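Local coordinates for probable endonuclease 4 (Thermotoga maritima, PDB 4HNO), which probably cleaves DNA at apurinic or apyrimidinic sites as a metal-dependent repair endonuclease, leaving a 3'-hydroxyl and a 5'-terminal sugar phosphate, at residues A[7-12]-A[260-265]; A[179-184]-A[216-221]. All coordinates share one frame; numbering follows the deposited sequence.

Contact 1. Residues A[7-12]-A[260-265]; sequences IGAHMP and WILETP. With MN (manganese (II) ion), chain E.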
loop_
_atom_site.group_PDB
_atom_site.type_symbol
_atom_site.label_atom_id
_atom_site.label_comp_id
_atom_site.label_asym_id
_atom_site.label_seq_id
_atom_site.Cartn_x
_atom_site.Cartn_y
_atom_site.Cartn_z
ATOM N N ILE A 7 -12.122 -4.069 -4.176
ATOM C CA ILE A 7 -11.051 -4.989 -4.484
ATOM C C ILE A 7 -10.431 -4.672 -5.829
ATOM O O ILE A 7 -11.107 -4.240 -6.764
ATOM C CB ILE A 7 -11.532 -6.458 -4.415
ATOM C CG1 ILE A 7 -10.357 -7.421 -4.550
ATOM C CG2 ILE A 7 -12.603 -6.742 -5.464
ATOM C CD1 ILE A 7 -10.694 -8.849 -4.104
ATOM N N GLY A 8 -9.129 -4.876 -5.911
ATOM C CA GLY A 8 -8.423 -4.778 -7.161
ATOM C C GLY A 8 -6.999 -5.258 -6.966
ATOM O O GLY A 8 -6.726 -6.030 -6.054
ATOM N N ALA A 9 -6.106 -4.789 -7.831
ATOM C CA ALA A 9 -4.740 -5.257 -7.847
ATOM C C ALA A 9 -3.792 -4.128 -8.209
ATOM O O ALA A 9 -4.206 -3.064 -8.674
ATOM C CB ALA A 9 -4.578 -6.400 -8.847
ATOM N N HIS A 10 -2.511 -4.378 -7.987
ATOM C CA HIS A 10 -1.470 -3.561 -8.558
ATOM C C HIS A 10 -1.473 -3.805 -10.068
ATOM O O HIS A 10 -1.397 -4.943 -10.519
ATOM C CB HIS A 10 -0.121 -3.912 -7.947
ATOM C CG HIS A 10 0.904 -2.920 -8.342
ATOM N ND1 HIS A 10 1.189 -1.816 -7.579
ATOM C CD2 HIS A 10 1.575 -2.768 -9.506
ATOM C CE1 HIS A 10 2.054 -1.065 -8.227
ATOM N NE2 HIS A 10 2.307 -1.620 -9.396
ATOM N N MET A 11 -1.599 -2.727 -10.831
ATOM C CA MET A 11 -1.809 -2.792 -12.267
ATOM C C MET A 11 -0.634 -2.211 -13.015
ATOM O O MET A 11 -0.072 -1.201 -12.600
ATOM C CB MET A 11 -3.048 -1.977 -12.654
ATOM C CG MET A 11 -4.316 -2.363 -11.918
ATOM S SD MET A 11 -4.849 -4.065 -12.150
ATOM C CE MET A 11 -5.428 -3.960 -13.866
ATOM N N PRO A 12 -0.300 -2.779 -14.174
ATOM C CA PRO A 12 0.794 -2.237 -14.972
ATOM C C PRO A 12 0.417 -0.927 -15.659
ATOM O O PRO A 12 -0.715 -0.724 -16.105
ATOM C CB PRO A 12 1.042 -3.331 -16.003
ATOM C CG PRO A 12 -0.256 -4.035 -16.111
ATOM C CD PRO A 12 -0.865 -4.003 -14.761
ATOM N N TRP A 260 -9.136 -3.671 -0.827
ATOM C CA TRP A 260 -8.202 -4.802 -0.823
ATOM C C TRP A 260 -7.486 -4.813 -2.161
ATOM O O TRP A 260 -8.112 -5.006 -3.201
ATOM C CB TRP A 260 -8.955 -6.129 -0.647
ATOM C CG TRP A 260 -9.760 -6.221 0.602
ATOM C CD1 TRP A 260 -9.726 -5.390 1.677
ATOM C CD2 TRP A 260 -10.765 -7.215 0.891
ATOM N NE1 TRP A 260 -10.641 -5.802 2.613
ATOM C CE2 TRP A 260 -11.290 -6.918 2.151
ATOM C CE3 TRP A 260 -11.269 -8.316 0.190
ATOM C CZ2 TRP A 260 -12.319 -7.665 2.732
ATOM C CZ3 TRP A 260 -12.281 -9.065 0.773
ATOM C CH2 TRP A 260 -12.788 -8.734 2.029
ATOM N N ILE A 261 -6.172 -4.613 -2.127
ATOM C CA ILE A 261 -5.368 -4.513 -3.326
ATOM C C ILE A 261 -4.372 -5.676 -3.344
ATOM O O ILE A 261 -3.499 -5.787 -2.493
ATOM C CB ILE A 261 -4.605 -3.176 -3.370
ATOM C CG1 ILE A 261 -5.573 -1.994 -3.449
ATOM C CG2 ILE A 261 -3.593 -3.171 -4.508
ATOM C CD1 ILE A 261 -6.416 -1.937 -4.700
ATOM N N LEU A 262 -4.516 -6.537 -4.341
ATOM C CA LEU A 262 -3.631 -7.682 -4.522
ATOM C C LEU A 262 -2.261 -7.249 -5.018
ATOM O O LEU A 262 -2.157 -6.514 -6.002
ATOM C CB LEU A 262 -4.232 -8.620 -5.558
ATOM C CG LEU A 262 -5.588 -9.224 -5.235
ATOM C CD1 LEU A 262 -6.234 -9.708 -6.512
ATOM C CD2 LEU A 262 -5.443 -10.343 -4.242
ATOM N N GLU A 263 -1.217 -7.762 -4.366
ATOM C CA GLU A 263 0.164 -7.651 -4.857
ATOM C C GLU A 263 0.746 -9.056 -4.964
ATOM O O GLU A 263 1.918 -9.308 -4.702
ATOM C CB GLU A 263 1.035 -6.784 -3.971
ATOM C CG GLU A 263 0.475 -5.420 -3.650
ATOM C CD GLU A 263 1.368 -4.688 -2.694
ATOM O OE1 GLU A 263 1.607 -5.264 -1.590
ATOM O OE2 GLU A 263 1.846 -3.584 -3.015
ATOM N N THR A 264 -0.101 -9.988 -5.357
ATOM C CA THR A 264 0.257 -11.390 -5.381
ATOM C C THR A 264 1.016 -11.675 -6.685
ATOM O O THR A 264 0.987 -10.872 -7.623
ATOM C CB THR A 264 -0.992 -12.241 -5.261
ATOM O OG1 THR A 264 -1.907 -11.800 -6.259
ATOM C CG2 THR A 264 -1.643 -12.103 -3.901
ATOM N N PRO A 265 1.738 -12.797 -6.738
ATOM C CA PRO A 265 2.527 -13.091 -7.936
ATOM C C PRO A 265 1.676 -13.137 -9.194
ATOM O O PRO A 265 0.525 -13.584 -9.188
ATOM C CB PRO A 265 3.097 -14.476 -7.642
ATOM C CG PRO A 265 3.183 -14.528 -6.155
ATOM C CD PRO A 265 1.990 -13.766 -5.658
HETATM MN MN MN E . 2.467 -4.227 0.036
HETATM O O HOH W 1 3.939 -3.561 -1.056
#

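Contact 2. Residues A[179-184]-A[216-221]; sequences TYDTCH and MIHLND. With MN (manganese (II) ion), chain E; MN (manganese (II) ion), chain C.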
loop_
_atom_site.group_PDB
_atom_site.type_symbol
_atom_site.label_atom_id
_atom_site.label_comp_id
_atom_site.label_asym_id
_atom_site.label_seq_id
_atom_site.Cartn_x
_atom_site.Cartn_y
_atom_site.Cartn_z
ATOM N N THR A 179 -1.419 1.970 5.278
ATOM C CA THR A 179 -1.735 0.774 4.499
ATOM C C THR A 179 -1.290 -0.442 5.300
ATOM O O THR A 179 -0.165 -0.472 5.793
ATOM C CB THR A 179 -0.992 0.785 3.177
ATOM O OG1 THR A 179 -1.494 1.882 2.413
ATOM C CG2 THR A 179 -1.148 -0.520 2.400
ATOM N N TYR A 180 -2.168 -1.438 5.381
ATOM C CA TYR A 180 -1.811 -2.688 6.041
ATOM C C TYR A 180 -1.609 -3.775 4.992
ATOM O O TYR A 180 -2.536 -4.101 4.241
ATOM C CB TYR A 180 -2.911 -3.132 7.030
ATOM C CG TYR A 180 -2.482 -4.388 7.735
ATOM C CD1 TYR A 180 -1.497 -4.344 8.710
ATOM C CD2 TYR A 180 -3.004 -5.633 7.396
ATOM C CE1 TYR A 180 -1.038 -5.482 9.327
ATOM C CE2 TYR A 180 -2.564 -6.789 8.037
ATOM C CZ TYR A 180 -1.565 -6.697 8.989
ATOM O OH TYR A 180 -1.083 -7.813 9.626
ATOM N N ASP A 181 -0.394 -4.324 4.929
ATOM C CA ASP A 181 -0.059 -5.417 4.030
ATOM C C ASP A 181 -0.104 -6.726 4.831
ATOM O O ASP A 181 0.615 -6.896 5.822
ATOM C CB ASP A 181 1.321 -5.175 3.413
ATOM C CG ASP A 181 1.720 -6.218 2.390
ATOM O OD1 ASP A 181 2.107 -5.836 1.253
ATOM O OD2 ASP A 181 1.641 -7.428 2.706
ATOM N N THR A 182 -0.994 -7.618 4.421
ATOM C CA THR A 182 -1.215 -8.845 5.174
ATOM C C THR A 182 -0.005 -9.775 5.180
ATOM O O THR A 182 0.178 -10.508 6.152
ATOM C CB THR A 182 -2.455 -9.590 4.658
ATOM O OG1 THR A 182 -2.323 -9.926 3.289
ATOM C CG2 THR A 182 -3.709 -8.770 4.824
ATOM N N CYS A 183 0.771 -9.807 4.107
ATOM C CA CYS A 183 1.962 -10.664 4.078
ATOM C C CYS A 183 3.041 -10.085 4.972
ATOM O O CYS A 183 3.628 -10.781 5.806
ATOM C CB CYS A 183 2.460 -10.865 2.652
ATOM S SG CYS A 183 3.917 -11.928 2.541
ATOM N N HIS A 184 3.319 -8.791 4.808
ATOM C CA HIS A 184 4.308 -8.163 5.661
ATOM C C HIS A 184 3.929 -8.319 7.135
ATOM O O HIS A 184 4.778 -8.583 7.995
ATOM C CB HIS A 184 4.476 -6.696 5.325
ATOM C CG HIS A 184 4.929 -6.458 3.916
ATOM N ND1 HIS A 184 4.872 -5.219 3.321
ATOM C CD2 HIS A 184 5.407 -7.291 2.957
ATOM C CE1 HIS A 184 5.316 -5.300 2.075
ATOM N NE2 HIS A 184 5.639 -6.550 1.819
ATOM N N MET A 216 -5.968 1.490 2.904
ATOM C CA MET A 216 -5.751 0.428 1.936
ATOM C C MET A 216 -5.257 -0.798 2.688
ATOM O O MET A 216 -4.491 -0.671 3.646
ATOM C CB MET A 216 -4.723 0.852 0.886
ATOM C CG MET A 216 -4.311 -0.260 -0.082
ATOM S SD MET A 216 -3.481 0.306 -1.590
ATOM C CE MET A 216 -2.240 1.443 -0.953
ATOM N N ILE A 217 -5.670 -1.964 2.215
ATOM C CA ILE A 217 -5.076 -3.239 2.604
ATOM C C ILE A 217 -4.416 -3.816 1.367
ATOM O O ILE A 217 -5.026 -3.882 0.299
ATOM C CB ILE A 217 -6.145 -4.183 3.164
ATOM C CG1 ILE A 217 -6.619 -3.660 4.520
ATOM C CG2 ILE A 217 -5.611 -5.621 3.278
ATOM C CD1 ILE A 217 -7.913 -4.271 4.995
ATOM N N HIS A 218 -3.150 -4.219 1.515
ATOM C CA HIS A 218 -2.497 -5.017 0.499
ATOM C C HIS A 218 -2.780 -6.472 0.850
ATOM O O HIS A 218 -2.344 -6.973 1.897
ATOM C CB HIS A 218 -1.003 -4.768 0.433
ATOM C CG HIS A 218 -0.639 -3.447 -0.142
ATOM N ND1 HIS A 218 0.639 -2.944 -0.041
ATOM C CD2 HIS A 218 -1.370 -2.569 -0.869
ATOM C CE1 HIS A 218 0.660 -1.797 -0.692
ATOM N NE2 HIS A 218 -0.541 -1.544 -1.201
ATOM N N LEU A 219 -3.561 -7.112 -0.002
ATOM C CA LEU A 219 -4.089 -8.441 0.240
ATOM C C LEU A 219 -3.168 -9.441 -0.439
ATOM O O LEU A 219 -3.244 -9.693 -1.637
ATOM C CB LEU A 219 -5.521 -8.534 -0.294
ATOM C CG LEU A 219 -6.276 -9.714 0.300
ATOM C CD1 LEU A 219 -6.717 -9.407 1.739
ATOM C CD2 LEU A 219 -7.460 -10.100 -0.571
ATOM N N ASN A 220 -2.272 -9.997 0.372
ATOM C CA ASN A 220 -1.229 -10.907 -0.081
ATOM C C ASN A 220 -1.189 -12.130 0.836
ATOM O O ASN A 220 -1.113 -11.982 2.054
ATOM C CB ASN A 220 0.140 -10.224 0.025
ATOM C CG ASN A 220 0.269 -9.037 -0.914
ATOM O OD1 ASN A 220 -0.098 -9.135 -2.087
ATOM N ND2 ASN A 220 0.802 -7.940 -0.394
ATOM N N ASP A 221 -1.239 -13.329 0.265
ATOM C CA ASP A 221 -0.901 -14.494 1.073
ATOM C C ASP A 221 0.632 -14.478 1.240
ATOM O O ASP A 221 1.334 -13.610 0.699
ATOM C CB ASP A 221 -1.462 -15.769 0.409
ATOM C CG ASP A 221 -1.821 -16.876 1.400
ATOM O OD1 ASP A 221 -1.122 -17.009 2.420
ATOM O OD2 ASP A 221 -2.798 -17.629 1.110
HETATM MN MN MN E . 2.467 -4.227 0.036
HETATM MN MN MN C . 6.367 -7.373 0.065
HETATM O O HOH W 1 3.939 -3.561 -1.056
#

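Contact 1. Residues A[7-12]-A[260-265]
Ile261 leans across Gly8 on one face of this parallel strand pair, while Ile7, Ala9, Trp260 and Leu262 share the other. The two branches of Ile261 divide the work. A chi1 of -64° sets CG1 beside the backbone N and leaves CG2 trans to it, against the peptide joining Ala9 to His10 and 3.8 Å from Ala9 C; CD1 bends back over the backbone of Gly8. On the opposite face Leu262 sets its CB beside Ala9 CB at 4.0 Å and carries CG over the carbonyl oxygen of Gly8, 3.5 Å from that atom. At the start of the pair the CD1 methyl of Ile7 comes to the edge of the Trp260 indole, near its plane.

Three backbone bonds fix the register: Gly8 N to Trp260 O (2.9 Å), Leu262 N to Gly8 O (2.8 Å, nearly straight at 174°) and His10 N to Leu262 O (2.9 Å). Past the last of them the chains part. His10 turns its imidazole away, and its ND1 accepts a hydrogen bond from Gln33 NE2, which also bonds Glu263 OE2; Glu263 reaches manganese through OE1 at 2.1 Å.

Strand 7-10 also pairs with strand 31-34, and strand 260-262 with strand 214-222, so the contact joins the first and last strands of the TIM barrel. Helix 268-284 packs on Ala9 and Leu262 from outside, whereas Ile261 faces the interior among Ser31, Gln33, Met216 and His218.

Contact 2. Residues A[179-184]-A[216-221]
The His218 imidazole carries the CG2 methyl of Thr179 over the centre of one face, a CH-pi contact with carbon to centroid 3.7 Å and only 3° off the ring normal. At its edge, in plane, sits Asp181 OD1. This oxygen and His218 ND1 both bind the same manganese, at 2.0 and 2.2 Å. OD1 also lies above one face of the His184 ring, offset toward the rim, while His184 NE2 holds the second manganese. Gln33 takes up His218 NE2, helping to fix the ring's rotation.

Asp181 extends its carboxylate toward the amide of Asn220, its chi1 of -176° swinging CG out opposite the backbone N; the two planes are 40° apart. Asn220, whose OD1 accepts from Glu263 N, gives OD2 a weak bond through ND2. The same OD2 caps helix 182-187, receiving His184 N from above the carboxylate plane at 3.0 Å and Cys183 N weakly. Thr182 follows with two grips on the other strand: its N bonds His218 O nearly straight, and its hydroxyl donates to Asn220 O at 2.7 Å.

Asp181 therefore divides its oxygens, one for metal and one for the helix start. The cap ties the carboxylate to the turn that bears His184, whose manganese is also held by Asp231 and His233, and this probably couples the geometry of the two metal positions.

How the contacts relate
Contact 1 and contact 2 lie in one TIM-barrel sheet, their centres about 10 Å apart. Strands 260-262 and 214-222 are neighbours, so the order across this arc of the barrel is 176-181, 214-222, 260-262, 7-10. Along the chain, 7-12 comes first, then both segments of contact 2, then 260-265: contact 1 brings the two ends of the barrel together, and contact 2 falls between them. Ile261 probably hydrogen-bonds through its backbone to Ile217 and Leu219. The two contacts together supply three protein ligands of one manganese (Asp181, His218 and Glu263), with Glu147 as the fourth, consistent with closure of the barrel helping to assemble the metal centre.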